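Local coordinates for protein decapping nuclease RAI1 (Scheffersomyces stipitis, PDB 5BTO) that removes NAD caps, and also hydrolyses m7G-capped and 5'-triphosphate RNA ends, in a metal-dependent reaction, and binds and stimulates the exoribonuclease RAT1, at residues 85-88 against 89-93; 92-95 against 96-100; 388-392 against 393-397. One frame throughout, in Å; residues are numbered along the deposited sequence.

Interaction 1: residues 85-88 against 89-93; sequences SDMK and CLLTA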
loop_
_atom_site.group_PDB
_atom_site.type_symbol
_atom_site.label_atom_id
_atom_site.label_comp_id
_atom_site.label_asym_id
_atom_site.label_seq_id
_atom_site.Cartn_x
_atom_site.Cartn_y
_atom_site.Cartn_z
ATOM N N SER A 85 4.996 -18.573 -22.145
ATOM C CA SER A 85 4.066 -17.615 -22.735
ATOM C C SER A 85 4.782 -16.758 -23.763
ATOM O O SER A 85 5.833 -16.178 -23.478
ATOM C CB SER A 85 3.438 -16.726 -21.662
ATOM O OG SER A 85 2.267 -17.321 -21.129
ATOM N N ASP A 86 4.186 -16.659 -24.945
ATOM C CA ASP A 86 4.851 -16.091 -26.104
ATOM C C ASP A 86 4.079 -14.903 -26.676
ATOM O O ASP A 86 3.003 -15.068 -27.256
ATOM C CB ASP A 86 4.991 -17.188 -27.162
ATOM C CG ASP A 86 5.691 -16.715 -28.414
ATOM O OD1 ASP A 86 6.376 -15.672 -28.364
ATOM O OD2 ASP A 86 5.566 -17.406 -29.447
ATOM N N MET A 87 4.628 -13.704 -26.524
ATOM C CA MET A 87 3.966 -12.525 -27.053
ATOM C C MET A 87 3.954 -12.553 -28.588
ATOM O O MET A 87 3.091 -11.947 -29.213
ATOM C CB MET A 87 4.630 -11.248 -26.519
ATOM C CG MET A 87 3.949 -9.936 -26.918
ATOM S SD MET A 87 2.240 -9.718 -26.348
ATOM C CE MET A 87 2.430 -9.887 -24.583
ATOM N N LYS A 88 4.899 -13.273 -29.189
ATOM C CA LYS A 88 5.035 -13.290 -30.644
ATOM C C LYS A 88 3.783 -13.829 -31.331
ATOM O O LYS A 88 3.261 -13.221 -32.274
ATOM C CB LYS A 88 6.245 -14.126 -31.065
ATOM C CG LYS A 88 7.565 -13.645 -30.500
ATOM C CD LYS A 88 8.697 -14.585 -30.892
ATOM C CE LYS A 88 10.028 -14.094 -30.357
ATOM N NZ LYS A 88 10.029 -13.969 -28.870
ATOM N N CYS A 89 3.305 -14.980 -30.871
ATOM C CA CYS A 89 2.108 -15.567 -31.470
ATOM C C CYS A 89 0.865 -14.715 -31.198
ATOM O O CYS A 89 0.017 -14.548 -32.075
ATOM C CB CYS A 89 1.906 -17.036 -31.047
ATOM S SG CYS A 89 1.829 -17.387 -29.268
ATOM N N LEU A 90 0.759 -14.172 -29.990
ATOM C CA LEU A 90 -0.329 -13.254 -29.673
ATOM C C LEU A 90 -0.316 -12.058 -30.633
ATOM O O LEU A 90 -1.357 -11.666 -31.169
ATOM C CB LEU A 90 -0.255 -12.796 -28.209
ATOM C CG LEU A 90 -1.292 -11.761 -27.761
ATOM C CD1 LEU A 90 -2.711 -12.217 -28.137
ATOM C CD2 LEU A 90 -1.178 -11.484 -26.250
ATOM N N LEU A 91 0.856 -11.474 -30.852
ATOM C CA LEU A 91 0.939 -10.334 -31.764
ATOM C C LEU A 91 0.636 -10.722 -33.203
ATOM O O LEU A 91 0.069 -9.932 -33.954
ATOM C CB LEU A 91 2.310 -9.665 -31.689
ATOM C CG LEU A 91 2.566 -9.048 -30.323
ATOM C CD1 LEU A 91 3.920 -8.362 -30.315
ATOM C CD2 LEU A 91 1.454 -8.074 -29.961
ATOM N N THR A 92 1.023 -11.930 -33.593
ATOM C CA THR A 92 0.687 -12.408 -34.934
ATOM C C THR A 92 -0.835 -12.478 -35.097
ATOM O O THR A 92 -1.390 -12.007 -36.089
ATOM C CB THR A 92 1.326 -13.778 -35.230
ATOM O OG1 THR A 92 2.755 -13.668 -35.139
ATOM C CG2 THR A 92 0.943 -14.266 -36.637
ATOM N N ALA A 93 -1.512 -13.037 -34.101
ATOM C CA ALA A 93 -2.965 -13.147 -34.153
ATOM C C ALA A 93 -3.629 -11.770 -34.090
ATOM O O ALA A 93 -4.618 -11.522 -34.768
ATOM C CB ALA A 93 -3.470 -14.037 -33.018
#
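Asp86 and Cys89 meet at the N-terminal end of helix 87-101, where Asp86 is the N-cap. The capping bond runs from Lys88 N to Asp86 OD1 at 2.9 Å. It reaches OD1 from well above the carboxylate plane, 66° out of it. The other oxygen, Asp86 OD2, lies 3.7 Å from Cys89 SG. CG of Asp86 stands trans to the backbone N (chi1 -179°), which swings the carboxylate over the first turn. The open helix end would probably stabilise its negative charge.

Regular helix bonds follow, with Leu91 N 2.8 Å from Met87 O. Lys88 O is gripped twice by Thr92, through N and through OG1, from opposite faces of its plane. The ammonium of Lys88 has its partner outside this turn: NZ bonds to Glu388 O at the end of helix 378-388.

The apolar contacts gather on Met87. Its side chain bends at chi2 and chi3. CG touches Leu91 CD1 at 3.7 Å, and SD lies 3.8 Å from Leu90 CD2. Leu90 also packs on Ile112 and Tyr114, and Leu91 on Phe144, so this turn sits against the large mixed sheet.

Tyr114 belongs to the substrate-binding site. Its hydroxyl is hydrogen-bonded to Asp86 O, the same carbonyl oxygen that lies 3.3 Å from Cys89 SG.

Interaction 2: residues 92-95 against 96-100; sequences TALT and KYEQE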
loop_
_atom_site.group_PDB
_atom_site.type_symbol
_atom_site.label_atom_id
_atom_site.label_comp_id
_atom_site.label_asym_id
_atom_site.label_seq_id
_atom_site.Cartn_x
_atom_site.Cartn_y
_atom_site.Cartn_z
ATOM N N THR A 92 1.023 -11.930 -33.593
ATOM C CA THR A 92 0.687 -12.408 -34.934
ATOM C C THR A 92 -0.835 -12.478 -35.097
ATOM O O THR A 92 -1.390 -12.007 -36.089
ATOM C CB THR A 92 1.326 -13.778 -35.230
ATOM O OG1 THR A 92 2.755 -13.668 -35.139
ATOM C CG2 THR A 92 0.943 -14.266 -36.637
ATOM N N ALA A 93 -1.512 -13.037 -34.101
ATOM C CA ALA A 93 -2.965 -13.147 -34.153
ATOM C C ALA A 93 -3.629 -11.770 -34.090
ATOM O O ALA A 93 -4.618 -11.522 -34.768
ATOM C CB ALA A 93 -3.470 -14.037 -33.018
ATOM N N LEU A 94 -3.081 -10.873 -33.268
ATOM C CA LEU A 94 -3.649 -9.534 -33.115
ATOM C C LEU A 94 -3.527 -8.729 -34.406
ATOM O O LEU A 94 -4.445 -8.001 -34.795
ATOM C CB LEU A 94 -2.952 -8.782 -31.968
ATOM C CG LEU A 94 -3.385 -7.334 -31.755
ATOM C CD1 LEU A 94 -4.867 -7.211 -31.434
ATOM C CD2 LEU A 94 -2.534 -6.714 -30.639
ATOM N N THR A 95 -2.392 -8.868 -35.072
ATOM C CA THR A 95 -2.172 -8.173 -36.337
ATOM C C THR A 95 -3.239 -8.592 -37.348
ATOM O O THR A 95 -3.826 -7.757 -38.034
ATOM C CB THR A 95 -0.770 -8.461 -36.887
ATOM O OG1 THR A 95 0.213 -7.934 -35.979
ATOM C CG2 THR A 95 -0.582 -7.797 -38.250
ATOM N N LYS A 96 -3.483 -9.890 -37.420
ATOM C CA LYS A 96 -4.476 -10.419 -38.356
ATOM C C LYS A 96 -5.852 -9.859 -38.031
ATOM O O LYS A 96 -6.605 -9.456 -38.919
ATOM C CB LYS A 96 -4.463 -11.939 -38.294
ATOM C CG LYS A 96 -5.416 -12.635 -39.271
ATOM C CD LYS A 96 -5.277 -14.137 -39.115
ATOM C CE LYS A 96 -6.193 -14.896 -40.078
ATOM N NZ LYS A 96 -5.897 -14.551 -41.505
ATOM N N TYR A 97 -6.187 -9.830 -36.745
ATOM C CA TYR A 97 -7.456 -9.253 -36.326
ATOM C C TYR A 97 -7.589 -7.771 -36.711
ATOM O O TYR A 97 -8.626 -7.341 -37.234
ATOM C CB TYR A 97 -7.671 -9.447 -34.815
ATOM C CG TYR A 97 -8.840 -8.645 -34.297
ATOM C CD1 TYR A 97 -10.138 -9.103 -34.461
ATOM C CD2 TYR A 97 -8.648 -7.410 -33.680
ATOM C CE1 TYR A 97 -11.210 -8.376 -34.015
ATOM C CE2 TYR A 97 -9.727 -6.669 -33.227
ATOM C CZ TYR A 97 -11.008 -7.162 -33.405
ATOM O OH TYR A 97 -12.100 -6.450 -32.970
ATOM N N GLU A 98 -6.548 -6.983 -36.461
ATOM C CA GLU A 98 -6.625 -5.560 -36.746
ATOM C C GLU A 98 -6.804 -5.304 -38.241
ATOM O O GLU A 98 -7.619 -4.476 -38.647
ATOM C CB GLU A 98 -5.410 -4.823 -36.163
ATOM C CG GLU A 98 -5.392 -4.939 -34.637
ATOM C CD GLU A 98 -4.210 -4.253 -33.975
ATOM O OE1 GLU A 98 -3.195 -3.988 -34.657
ATOM O OE2 GLU A 98 -4.312 -3.996 -32.752
ATOM N N GLN A 99 -6.059 -6.051 -39.045
ATOM C CA GLN A 99 -6.150 -5.957 -40.510
ATOM C C GLN A 99 -7.511 -6.374 -41.066
ATOM O O GLN A 99 -8.040 -5.740 -41.984
ATOM C CB GLN A 99 -5.085 -6.847 -41.133
ATOM C CG GLN A 99 -3.677 -6.322 -40.954
ATOM C CD GLN A 99 -2.632 -7.355 -41.298
ATOM O OE1 GLN A 99 -2.937 -8.540 -41.432
ATOM N NE2 GLN A 99 -1.388 -6.911 -41.454
ATOM N N GLU A 100 -8.065 -7.455 -40.528
ATOM C CA GLU A 100 -9.219 -8.093 -41.171
ATOM C C GLU A 100 -10.580 -7.788 -40.549
ATOM O O GLU A 100 -11.611 -7.881 -41.229
ATOM C CB GLU A 100 -8.994 -9.605 -41.267
ATOM C CG GLU A 100 -7.791 -9.952 -42.140
ATOM C CD GLU A 100 -7.444 -11.424 -42.133
ATOM O OE1 GLU A 100 -8.245 -12.227 -41.615
ATOM O OE2 GLU A 100 -6.365 -11.776 -42.659
#
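Leu94 O accepts from Glu98 N at 2.9 Å, one of the i to i+4 bonds that build this part of helix 87-101, an alpha-helix. Gln99 N bonds to Thr95 O at 3.0 Å and Tyr97 N to Ala93 O at the same length. The bond from Lys96 N to Thr92 O is longer, 3.3 Å. All four are fairly straight at the hydrogen.

A salt bridge with the same i to i+4 spacing lies on the outer side of the last turn. Lys96 NZ reaches Glu100 OE2 at 3.0 Å, from the syn side and near the carboxylate plane. A weak second bond goes to OE1. The lysine chain is extended as far as CE and turns only at chi4 (59°), which brings NZ to the carboxylate.

Glu98 is buried, and its carboxylate is held by groups beyond this turn: OE1 receives Trp397 NE1 and forms a salt bridge with Arg398, while OE2 accepts from Val107 N. These partners would probably favour the charged form. The chain of Glu98 crosses Leu94 at a slant, with OE2 3.5 Å from Leu94 CD1.

Ala93, Leu94 and Tyr97 face strand 27-34, where the Tyr97 ring meets Phe30 with the planes about 25° apart.

Thr95 and Gln99 run side by side, pointing the same way. Thr95 OG1 bonds back to Leu91 O, and Trp397 of helix 392-400 packs on both Thr95 and Gln99. Thr95 CG2 lies 3.4 Å from Gln99 NE2, a methyl against the amide nitrogen.

Interaction 3: residues 388-392 against 393-397; sequences EMLTS and EFKQW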
loop_
_atom_site.group_PDB
_atom_site.type_symbol
_atom_site.label_atom_id
_atom_site.label_comp_id
_atom_site.label_asym_id
_atom_site.label_seq_id
_atom_site.Cartn_x
_atom_site.Cartn_y
_atom_site.Cartn_z
ATOM N N GLU A 388 11.975 -10.216 -28.531
ATOM C CA GLU A 388 11.362 -11.020 -27.470
ATOM C C GLU A 388 9.893 -10.688 -27.207
ATOM O O GLU A 388 9.067 -11.593 -27.088
ATOM C CB GLU A 388 12.163 -10.979 -26.158
ATOM C CG GLU A 388 11.415 -11.678 -25.001
ATOM C CD GLU A 388 12.286 -12.004 -23.793
ATOM O OE1 GLU A 388 13.520 -12.131 -23.958
ATOM O OE2 GLU A 388 11.728 -12.149 -22.675
ATOM N N MET A 389 9.568 -9.402 -27.123
ATOM C CA MET A 389 8.187 -8.967 -26.896
ATOM C C MET A 389 7.528 -8.496 -28.196
ATOM O O MET A 389 6.583 -9.118 -28.688
ATOM C CB MET A 389 8.148 -7.848 -25.847
ATOM C CG MET A 389 6.755 -7.300 -25.535
ATOM S SD MET A 389 6.115 -7.851 -23.948
ATOM C CE MET A 389 7.592 -7.586 -22.943
ATOM N N LEU A 390 8.023 -7.390 -28.742
ATOM C CA LEU A 390 7.517 -6.878 -30.013
ATOM C C LEU A 390 8.192 -7.600 -31.168
ATOM O O LEU A 390 9.391 -7.909 -31.105
ATOM C CB LEU A 390 7.761 -5.369 -30.125
ATOM C CG LEU A 390 7.162 -4.490 -29.024
ATOM C CD1 LEU A 390 7.484 -3.014 -29.259
ATOM C CD2 LEU A 390 5.662 -4.708 -28.881
ATOM N N THR A 391 7.428 -7.869 -32.223
ATOM C CA THR A 391 7.984 -8.493 -33.417
ATOM C C THR A 391 8.125 -7.449 -34.517
ATOM O O THR A 391 7.442 -6.426 -34.505
ATOM C CB THR A 391 7.084 -9.619 -33.929
ATOM O OG1 THR A 391 5.856 -9.061 -34.412
ATOM C CG2 THR A 391 6.780 -10.613 -32.804
ATOM N N SER A 392 9.006 -7.703 -35.473
ATOM C CA SER A 392 9.181 -6.764 -36.578
ATOM C C SER A 392 7.896 -6.645 -37.395
ATOM O O SER A 392 7.536 -5.558 -37.845
ATOM C CB SER A 392 10.370 -7.154 -37.461
ATOM O OG SER A 392 10.209 -8.446 -38.018
ATOM N N GLU A 393 7.197 -7.763 -37.567
ATOM C CA GLU A 393 5.952 -7.763 -38.326
ATOM C C GLU A 393 4.898 -6.884 -37.653
ATOM O O GLU A 393 4.191 -6.126 -38.312
ATOM C CB GLU A 393 5.422 -9.195 -38.497
ATOM C CG GLU A 393 6.266 -10.081 -39.415
ATOM C CD GLU A 393 7.535 -10.620 -38.753
ATOM O OE1 GLU A 393 7.698 -10.480 -37.516
ATOM O OE2 GLU A 393 8.372 -11.193 -39.488
ATOM N N PHE A 394 4.787 -6.985 -36.331
ATOM C CA PHE A 394 3.787 -6.205 -35.626
ATOM C C PHE A 394 4.112 -4.711 -35.676
ATOM O O PHE A 394 3.233 -3.884 -35.906
ATOM C CB PHE A 394 3.678 -6.700 -34.179
ATOM C CG PHE A 394 2.725 -5.912 -33.333
ATOM C CD1 PHE A 394 1.352 -6.016 -33.521
ATOM C CD2 PHE A 394 3.201 -5.095 -32.314
ATOM C CE1 PHE A 394 0.475 -5.297 -32.731
ATOM C CE2 PHE A 394 2.335 -4.376 -31.521
ATOM C CZ PHE A 394 0.977 -4.473 -31.716
ATOM N N LYS A 395 5.375 -4.360 -35.459
ATOM C CA LYS A 395 5.762 -2.954 -35.478
ATOM C C LYS A 395 5.545 -2.335 -36.855
ATOM O O LYS A 395 5.045 -1.218 -36.971
ATOM C CB LYS A 395 7.218 -2.781 -35.039
ATOM C CG LYS A 395 7.436 -3.163 -33.569
ATOM C CD LYS A 395 8.842 -2.856 -33.097
ATOM C CE LYS A 395 9.873 -3.780 -33.732
ATOM N NZ LYS A 395 11.266 -3.327 -33.396
ATOM N N GLN A 396 5.910 -3.074 -37.891
ATOM C CA GLN A 396 5.729 -2.577 -39.252
ATOM C C GLN A 396 4.249 -2.329 -39.527
ATOM O O GLN A 396 3.872 -1.307 -40.109
ATOM C CB GLN A 396 6.316 -3.557 -40.270
ATOM C CG GLN A 396 6.368 -3.023 -41.685
ATOM C CD GLN A 396 7.003 -4.009 -42.637
ATOM O OE1 GLN A 396 6.313 -4.681 -43.402
ATOM N NE2 GLN A 396 8.326 -4.104 -42.594
ATOM N N TRP A 397 3.407 -3.259 -39.089
ATOM C CA TRP A 397 1.972 -3.085 -39.237
ATOM C C TRP A 397 1.493 -1.826 -38.525
ATOM O O TRP A 397 0.831 -0.991 -39.123
ATOM C CB TRP A 397 1.204 -4.323 -38.742
ATOM C CG TRP A 397 -0.231 -4.055 -38.412
ATOM C CD1 TRP A 397 -0.829 -4.174 -37.181
ATOM C CD2 TRP A 397 -1.256 -3.620 -39.313
ATOM N NE1 TRP A 397 -2.154 -3.834 -37.267
ATOM C CE2 TRP A 397 -2.444 -3.491 -38.564
ATOM C CE3 TRP A 397 -1.284 -3.325 -40.681
ATOM C CZ2 TRP A 397 -3.645 -3.086 -39.133
ATOM C CZ3 TRP A 397 -2.480 -2.920 -41.245
ATOM C CH2 TRP A 397 -3.647 -2.809 -40.475
#
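Thr391 turns its hydroxyl back to the first turn of helix 392-400 and accepts from Phe394 N. The distance from OG1 to that nitrogen is 3.0 Å. With chi1 at 67°, OG1 sits between the backbone N and the carbonyl carbon, which aims it at the helix end. The methyl CG2 is left to pack against Lys88 of helix 87-101. OG1 also lies 3.2 Å from Phe394 CB, and the two side chains cross at about a right angle.

Glu393 folds back at chi2 (78°), and its carboxylate comes round to the start of the helix. OE1 is 3.7 Å from Thr391 CB and takes a weak 3.3 Å bond from Ser392 OG.

CD of Lys395 passes 4.0 Å from Leu390 CB, again with the chains nearly perpendicular. The ammonium continues to Arg385 O. The aliphatic part lies over the loop, and the charged end reaches the preceding helix.

Leu390 also approaches the Phe394 ring obliquely, with CD2 4.2 Å from Phe394 CD2. Both residues are buried. Leu390 rests on Tyr139 of strand 132-139, while Phe394 packs against Thr95 of helix 87-101.

The backbone bond from Lys395 N to Thr391 O closes the turn. A short loop leads out of helix 378-388 into a new helix, and the threonine hydroxyl holding Phe394 N is a classic N-cap.

In the fold
Interactions 1 and 2 are successive turns of helix 87-101, share Thr92 and Ala93, and have centres 11 Å apart. Interaction 3 caps the C-terminal helix 392-400, which lies alongside. Its centre is 10 Å from that of interaction 1 and 12 Å from that of interaction 2. A probable hydrogen bond of 3.1 Å from Lys88 NZ to Glu388 O ties 85-93 to 388-397. Farther along, another probable bond, 2.8 Å, joins Trp397 NE1 to Glu98 OE1. Packing of Thr95 on Phe394 fills in between. Interaction 1 is closest to the substrate site: the side chain of Cys89 lies about 4 Å from that of Tyr114, against about 8 Å for Ala93 and 10 Å for Thr391.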